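Local atomic coordinates of TudS (Uncultured bacterium, PDB entry 6Z96), a protein that removes sulfur from thiouracil without net redox change, using a [4Fe-4S] cluster that probably takes up the sulfur as a [4Fe-5S] intermediate. Residues K23-S27 with N28-A32; L40-P44 with E45-G49. One frame throughout, in Å; residues are numbered along the deposited sequence.

Contact 1. Residues K23-S27 with N28-A32; sequences KGIVS and NWLDA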
ATOM      1  N   LYS A  23      -0.935  -2.951 -11.431  1.00 28.88           N
ATOM      2  CA  LYS A  23      -2.186  -2.206 -11.268  1.00 28.36           C
ATOM      3  C   LYS A  23      -1.893  -0.767 -11.614  1.00 28.86           C
ATOM      4  O   LYS A  23      -2.271   0.164 -10.885  1.00 28.45           O
ATOM      5  CB  LYS A  23      -2.646  -2.307  -9.799  1.00 28.24           C
ATOM      6  CG  LYS A  23      -3.071  -3.717  -9.405  1.00 31.11           C
ATOM      7  CD  LYS A  23      -4.313  -4.136 -10.192  1.00 34.41           C
ATOM      8  CE  LYS A  23      -4.966  -5.392  -9.680  1.00 39.73           C
ATOM      9  NZ  LYS A  23      -6.110  -5.796 -10.553  1.00 42.35           N
ATOM     10  N   GLY A  24      -1.195  -0.565 -12.731  1.00 29.40           N
ATOM     11  CA  GLY A  24      -0.776   0.755 -13.142  1.00 30.50           C
ATOM     12  C   GLY A  24      -1.994   1.606 -13.390  1.00 31.96           C
ATOM     13  O   GLY A  24      -2.916   1.180 -14.098  1.00 32.78           O
ATOM     14  N   ILE A  25      -2.061   2.754 -12.725  0.60 32.31           N
ATOM     15  CA  ILE A  25      -3.206   3.635 -12.891  0.60 32.93           C
ATOM     16  C   ILE A  25      -2.885   4.785 -13.832  0.60 33.03           C
ATOM     17  O   ILE A  25      -1.736   5.234 -13.928  0.60 33.58           O
ATOM     18  CB  ILE A  25      -3.793   4.091 -11.542  0.60 33.61           C
ATOM     19  CG1 ILE A  25      -2.686   4.671 -10.645  0.60 34.03           C
ATOM     20  CG2 ILE A  25      -4.515   2.908 -10.872  0.60 34.45           C
ATOM     21  CD1 ILE A  25      -3.089   4.982  -9.144  0.60 35.16           C
ATOM     22  N   VAL A  26      -3.902   5.243 -14.543  1.00 32.29           N
ATOM     23  CA  VAL A  26      -3.745   6.309 -15.502  1.00 32.06           C
ATOM     24  C   VAL A  26      -4.017   7.590 -14.760  1.00 30.19           C
ATOM     25  O   VAL A  26      -5.132   7.807 -14.298  1.00 30.73           O
ATOM     26  CB  VAL A  26      -4.689   6.125 -16.698  1.00 33.90           C
ATOM     27  CG1 VAL A  26      -4.476   7.251 -17.704  1.00 34.36           C
ATOM     28  CG2 VAL A  26      -4.458   4.754 -17.338  1.00 34.93           C
ATOM     29  N   SER A  27      -2.986   8.393 -14.575  1.00 28.29           N
ATOM     30  CA  SER A  27      -3.102   9.620 -13.824  1.00 27.95           C
ATOM     31  C   SER A  27      -2.015  10.578 -14.233  1.00 27.73           C
ATOM     32  O   SER A  27      -0.837  10.338 -13.962  1.00 27.40           O
ATOM     33  CB  SER A  27      -3.001   9.326 -12.327  1.00 27.91           C
ATOM     34  OG  SER A  27      -2.897  10.514 -11.565  1.00 28.81           O
ATOM     35  N   ASN A  28      -2.406  11.708 -14.832  1.00 28.13           N
ATOM     36  CA  ASN A  28      -1.430  12.736 -15.201  1.00 28.61           C
ATOM     37  C   ASN A  28      -0.732  13.295 -13.952  1.00 27.57           C
ATOM     38  O   ASN A  28       0.464  13.581 -13.967  1.00 27.70           O
ATOM     39  CB  ASN A  28      -2.116  13.876 -15.967  1.00 31.62           C
ATOM     40  CG  ASN A  28      -2.663  13.452 -17.309  1.00 37.03           C
ATOM     41  OD1 ASN A  28      -2.161  12.517 -17.934  1.00 38.48           O
ATOM     42  ND2 ASN A  28      -3.715  14.121 -17.778  1.00 38.74           N
ATOM     43  N   TRP A  29      -1.496  13.458 -12.864  1.00 26.69           N
ATOM     44  CA  TRP A  29      -0.956  13.970 -11.622  1.00 26.25           C
ATOM     45  C   TRP A  29       0.123  13.024 -11.066  1.00 25.37           C
ATOM     46  O   TRP A  29       1.202  13.486 -10.712  1.00 25.56           O
ATOM     47  CB  TRP A  29      -2.088  14.185 -10.597  1.00 26.39           C
ATOM     48  CG  TRP A  29      -1.591  14.542  -9.230  1.00 27.24           C
ATOM     49  CD1 TRP A  29      -1.197  15.770  -8.791  1.00 27.92           C
ATOM     50  CD2 TRP A  29      -1.425  13.644  -8.123  1.00 27.02           C
ATOM     51  NE1 TRP A  29      -0.762  15.688  -7.492  1.00 28.02           N
ATOM     52  CE2 TRP A  29      -0.905  14.395  -7.052  1.00 27.87           C
ATOM     53  CE3 TRP A  29      -1.676  12.275  -7.931  1.00 27.53           C
ATOM     54  CZ2 TRP A  29      -0.570  13.810  -5.827  1.00 28.62           C
ATOM     55  CZ3 TRP A  29      -1.360  11.705  -6.711  1.00 28.37           C
ATOM     56  CH2 TRP A  29      -0.806  12.468  -5.680  1.00 28.69           C
ATOM     57  N   LEU A  30      -0.173  11.720 -10.986  1.00 24.47           N
ATOM     58  CA  LEU A  30       0.793  10.766 -10.430  1.00 24.33           C
ATOM     59  C   LEU A  30       2.015  10.668 -11.334  1.00 25.14           C
ATOM     60  O   LEU A  30       3.130  10.614 -10.830  1.00 25.54           O
ATOM     61  CB  LEU A  30       0.147   9.388 -10.234  1.00 24.00           C
ATOM     62  CG  LEU A  30       1.053   8.336  -9.573  1.00 24.96           C
ATOM     63  CD1 LEU A  30       1.556   8.803  -8.197  1.00 25.11           C
ATOM     64  CD2 LEU A  30       0.301   7.043  -9.402  1.00 25.81           C
ATOM     65  N   ASP A  31       1.824  10.747 -12.663  1.00 25.59           N
ATOM     66  CA  ASP A  31       2.953  10.728 -13.596  1.00 26.93           C
ATOM     67  C   ASP A  31       3.879  11.913 -13.345  1.00 27.60           C
ATOM     68  O   ASP A  31       5.099  11.740 -13.287  1.00 28.58           O
ATOM     69  CB  ASP A  31       2.455  10.781 -15.060  1.00 29.55           C
ATOM     70  CG  ASP A  31       1.826   9.500 -15.564  1.00 37.08           C
ATOM     71  OD1 ASP A  31       1.876   8.477 -14.830  1.00 38.04           O
ATOM     72  OD2 ASP A  31       1.270   9.516 -16.684  1.00 39.60           O
ATOM     73  N   ALA A  32       3.296  13.119 -13.162  1.00 27.55           N
ATOM     74  CA  ALA A  32       4.066  14.330 -12.907  1.00 27.96           C
ATOM     75  C   ALA A  32       4.820  14.225 -11.582  1.00 28.51           C
ATOM     76  O   ALA A  32       5.990  14.609 -11.488  1.00 29.43           O
ATOM     77  CB  ALA A  32       3.140  15.543 -12.894  1.00 28.47           C
TER

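Contact 2. Residues L40-P44 with E45-G49; sequences LAFCP and EVAGG. With SF4 (iron/sulfur cluster), chain C; EDO (1,2-ethanediol), chain E.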
ATOM      1  N   LEU A  40       7.682   7.623  -4.184  1.00 22.99           N
ATOM      2  CA  LEU A  40       8.577   6.519  -3.870  1.00 22.73           C
ATOM      3  C   LEU A  40       7.852   5.204  -3.893  1.00 21.44           C
ATOM      4  O   LEU A  40       6.970   4.965  -3.084  1.00 21.55           O
ATOM      5  CB  LEU A  40       9.246   6.735  -2.509  1.00 24.19           C
ATOM      6  CG  LEU A  40      10.083   8.028  -2.342  1.00 28.45           C
ATOM      7  CD1 LEU A  40      10.861   7.979  -1.046  1.00 29.17           C
ATOM      8  CD2 LEU A  40      11.073   8.221  -3.505  1.00 31.27           C
ATOM      9  N   ALA A  41       8.236   4.342  -4.820  1.00 20.05           N
ATOM     10  CA  ALA A  41       7.585   3.046  -4.981  1.00 18.64           C
ATOM     11  C   ALA A  41       7.940   2.129  -3.845  1.00 18.04           C
ATOM     12  O   ALA A  41       9.101   2.038  -3.480  1.00 19.65           O
ATOM     13  CB  ALA A  41       8.074   2.417  -6.280  1.00 18.73           C
ATOM     14  N   PHE A  42       6.942   1.377  -3.357  1.00 16.29           N
ATOM     15  CA  PHE A  42       7.224   0.431  -2.280  1.00 16.24           C
ATOM     16  C   PHE A  42       6.222  -0.681  -2.350  1.00 15.55           C
ATOM     17  O   PHE A  42       5.035  -0.420  -2.508  1.00 16.37           O
ATOM     18  CB  PHE A  42       7.136   1.139  -0.903  1.00 16.60           C
ATOM     19  CG  PHE A  42       7.586   0.241   0.228  1.00 17.89           C
ATOM     20  CD1 PHE A  42       6.663  -0.438   1.008  1.00 19.21           C
ATOM     21  CD2 PHE A  42       8.929   0.039   0.474  1.00 20.29           C
ATOM     22  CE1 PHE A  42       7.074  -1.311   2.008  1.00 19.73           C
ATOM     23  CE2 PHE A  42       9.341  -0.822   1.504  1.00 20.65           C
ATOM     24  CZ  PHE A  42       8.402  -1.485   2.257  1.00 19.75           C
ATOM     25  N   CYS A  43       6.696  -1.935  -2.191  1.00 15.11           N
ATOM     26  CA  CYS A  43       5.765  -3.070  -2.122  1.00 15.13           C
ATOM     27  C   CYS A  43       6.030  -3.776  -0.798  1.00 15.37           C
ATOM     28  O   CYS A  43       7.045  -4.447  -0.663  1.00 15.74           O
ATOM     29  CB  CYS A  43       5.958  -4.054  -3.278  1.00 16.01           C
ATOM     30  SG  CYS A  43       4.972  -5.557  -3.079  1.00 16.34           S
ATOM     31  N   PRO A  44       5.112  -3.692   0.161  1.00 14.62           N
ATOM     32  CA  PRO A  44       5.348  -4.343   1.458  1.00 15.11           C
ATOM     33  C   PRO A  44       5.564  -5.849   1.373  1.00 14.83           C
ATOM     34  O   PRO A  44       6.376  -6.374   2.130  1.00 15.78           O
ATOM     35  CB  PRO A  44       4.060  -4.032   2.247  1.00 16.88           C
ATOM     36  CG  PRO A  44       3.513  -2.748   1.602  1.00 16.98           C
ATOM     37  CD  PRO A  44       3.882  -2.867   0.144  1.00 15.71           C
ATOM     38  N   GLU A  45       4.839  -6.544   0.471  1.00 14.58           N
ATOM     39  CA  GLU A  45       4.983  -7.999   0.431  1.00 14.67           C
ATOM     40  C   GLU A  45       6.335  -8.427  -0.098  1.00 15.21           C
ATOM     41  O   GLU A  45       6.949  -9.346   0.459  1.00 16.07           O
ATOM     42  CB  GLU A  45       3.828  -8.655  -0.292  1.00 15.12           C
ATOM     43  CG  GLU A  45       2.599  -8.524   0.578  1.00 15.91           C
ATOM     44  CD  GLU A  45       1.275  -8.798  -0.113  1.00 17.56           C
ATOM     45  OE1 GLU A  45       1.279  -9.596  -1.080  1.00 18.85           O
ATOM     46  OE2 GLU A  45       0.230  -8.256   0.323  1.00 17.29           O
ATOM     47  N   VAL A  46       6.816  -7.758  -1.144  1.00 15.15           N
ATOM     48  CA  VAL A  46       8.132  -8.078  -1.687  1.00 15.40           C
ATOM     49  C   VAL A  46       9.211  -7.626  -0.686  1.00 15.15           C
ATOM     50  O   VAL A  46      10.162  -8.370  -0.416  1.00 15.68           O
ATOM     51  CB  VAL A  46       8.322  -7.441  -3.066  1.00 17.08           C
ATOM     52  CG1 VAL A  46       9.767  -7.536  -3.525  1.00 19.24           C
ATOM     53  CG2 VAL A  46       7.390  -8.099  -4.089  1.00 18.34           C
ATOM     54  N   ALA A  47       9.032  -6.440  -0.061  1.00 15.15           N
ATOM     55  CA  ALA A  47      10.032  -5.969   0.921  1.00 16.22           C
ATOM     56  C   ALA A  47      10.109  -6.933   2.107  1.00 15.39           C
ATOM     57  O   ALA A  47      11.199  -7.154   2.657  1.00 16.72           O
ATOM     58  CB  ALA A  47       9.653  -4.574   1.420  1.00 16.59           C
ATOM     59  N   GLY A  48       8.967  -7.538   2.459  1.00 14.95           N
ATOM     60  CA  GLY A  48       8.854  -8.473   3.576  1.00 15.61           C
ATOM     61  C   GLY A  48       9.413  -9.855   3.291  1.00 16.32           C
ATOM     62  O   GLY A  48       9.468 -10.694   4.195  1.00 17.48           O
ATOM     63  N   GLY A  49       9.827 -10.103   2.033  1.00 16.13           N
ATOM     64  CA  GLY A  49      10.468 -11.357   1.648  1.00 15.99           C
ATOM     65  C   GLY A  49       9.636 -12.345   0.862  1.00 16.18           C
ATOM     66  O   GLY A  49      10.102 -13.467   0.611  1.00 16.67           O
TER
HETATM   67 FE1  SF4 C 301       0.273  -6.082  -3.283  0.80 16.75          FE
HETATM   68 FE2  SF4 C 301       0.663  -3.792  -4.664  0.90 14.54          FE
HETATM   69 FE3  SF4 C 301       2.756  -4.894  -3.253  0.90 14.23          FE
HETATM   70 FE4  SF4 C 301       0.666  -3.680  -1.946  0.90 14.76          FE
HETATM   71  S1  SF4 C 301       2.236  -2.703  -3.344  0.90 14.45           S
HETATM   72  S2  SF4 C 301       1.636  -5.659  -1.376  0.90 15.60           S
HETATM   73  S3  SF4 C 301      -1.115  -4.281  -3.297  0.90 15.91           S
HETATM   74  S4  SF4 C 301       1.674  -5.775  -5.100  0.90 15.29           S
HETATM   75  C1  EDO E 303      -0.211 -12.400  -1.276  1.00 25.28           C
HETATM   76  O1  EDO E 303      -0.946 -11.285  -0.792  1.00 25.78           O
HETATM   77  C2  EDO E 303       0.692 -12.963  -0.245  1.00 25.25           C
HETATM   78  O2  EDO E 303       1.215 -14.242  -0.599  1.00 25.51           O

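Contact 1. Residues K23-S27 with N28-A32
An N-capped helix start joins the two segments: Ser27 ends the loop after strand 5-8 and serves as the N-cap of helix 28-35, binding two amides of its first turn. The Ser27 hydroxyl OG accepts from Leu30 N at 3.0 Å, with an almost straight N-H...O angle of 167°. This reach depends on the first torsion of Ser27, which sets OG opposite the backbone N and next to the carbonyl carbon (chi1 171°), turned forward over the opening turn. One residue further on, Asp31 N donates to Ser27 O at 3.0 Å in the first i to i+4 bond of the helix. Two successive amides are thus gripped by one residue, one through its side chain and one through its backbone. The same hydroxyl lies at the edge of the Trp29 indole, near the ring plane, while the ring itself leads away from the loop to pack on Leu145, Ala146 and Leu149 of helix 142-151. Before the cap, in one of two conformers, Ile25 CD1 meets Leu30 CD2 at 4.0 Å, the two side chains crossing at about a right angle. The capping bond brings Leu30 CB to 3.5 Å from Ser27 OG, and Leu142 of helix 142-151 touches Ser27. Serine at this position, bonded to the amide three residues ahead, is a classic helix N-cap.

Contact 2. Residues L40-P44 with E45-G49
One cysteine sulfur does two jobs here, ligating an iron of the [4Fe-4S] cluster and capping a helix. Cys43 SG binds iron FE3 at 2.3 Å and also accepts from Val46 N at 3.5 Å, a nearly straight N-H...S bond (166°) of a length normal for sulfur. Both partners are reached because SG stands opposite the backbone N of Cys43 (chi1 172°), which places it ahead of the first turn of helix 44-47. The Cys43 carbonyl O takes Ala47 N at 2.9 Å, so sulfur and carbonyl together bind two successive amides. Val46 CG2 packs beside the same N-H...S bond, 3.7 Å from Cys43 SG, on the side of the sulfur turned away from iron FE3. On the opposite flank of the turn from the cluster, the methyl CB of Ala47 approaches Phe42 CZ obliquely to 3.4 Å, and the phenyl ring continues onto Leu82 and Ala83 of helix 73-90. The helix is short: Gly48 N bonds Pro44 O, and Gly49, with positive phi, ends it in a Schellman motif.

Glu45 runs extended beyond CG alongside the cluster, its carboxylate carbon CD 3.4 Å from sulfide S2. The carboxylate is held at both oxygens, OE1 in a salt bridge with Arg54 and OE2 by the Ser103 hydroxyl; OE1 also accepts from O1 of a 1,2-ethanediol at 2.8 Å. Glu45 also touches the bound hydrosulfuric acid, so it borders the sulfur site as well as the cluster. The amide bonded to the thiolate, at the start of a helix, would be expected to draw negative charge from the sulfur and modestly tune the electronic state of the cluster.

In the fold
From the N terminus, strand 5-8 leads into a long loop whose last residues, 23-27, form contact 1 with the start of helix 28-35. That helix is followed by strand 39-42, an outermost strand of the four-stranded parallel sheet, and contact 2 then joins the strand to helix 44-47. The two contacts lie in series, neither enclosing nor crossing the other, with centres about 19 Å apart and nearest atoms about 7 Å apart. Contact 1 ties the loop and helix 28-35 to helix 142-151, whereas contact 2 sits between helix 73-90 and the iron-sulfur cluster. Each is a strand or loop turning into a helix, but contact 2 alone carries a cluster ligand.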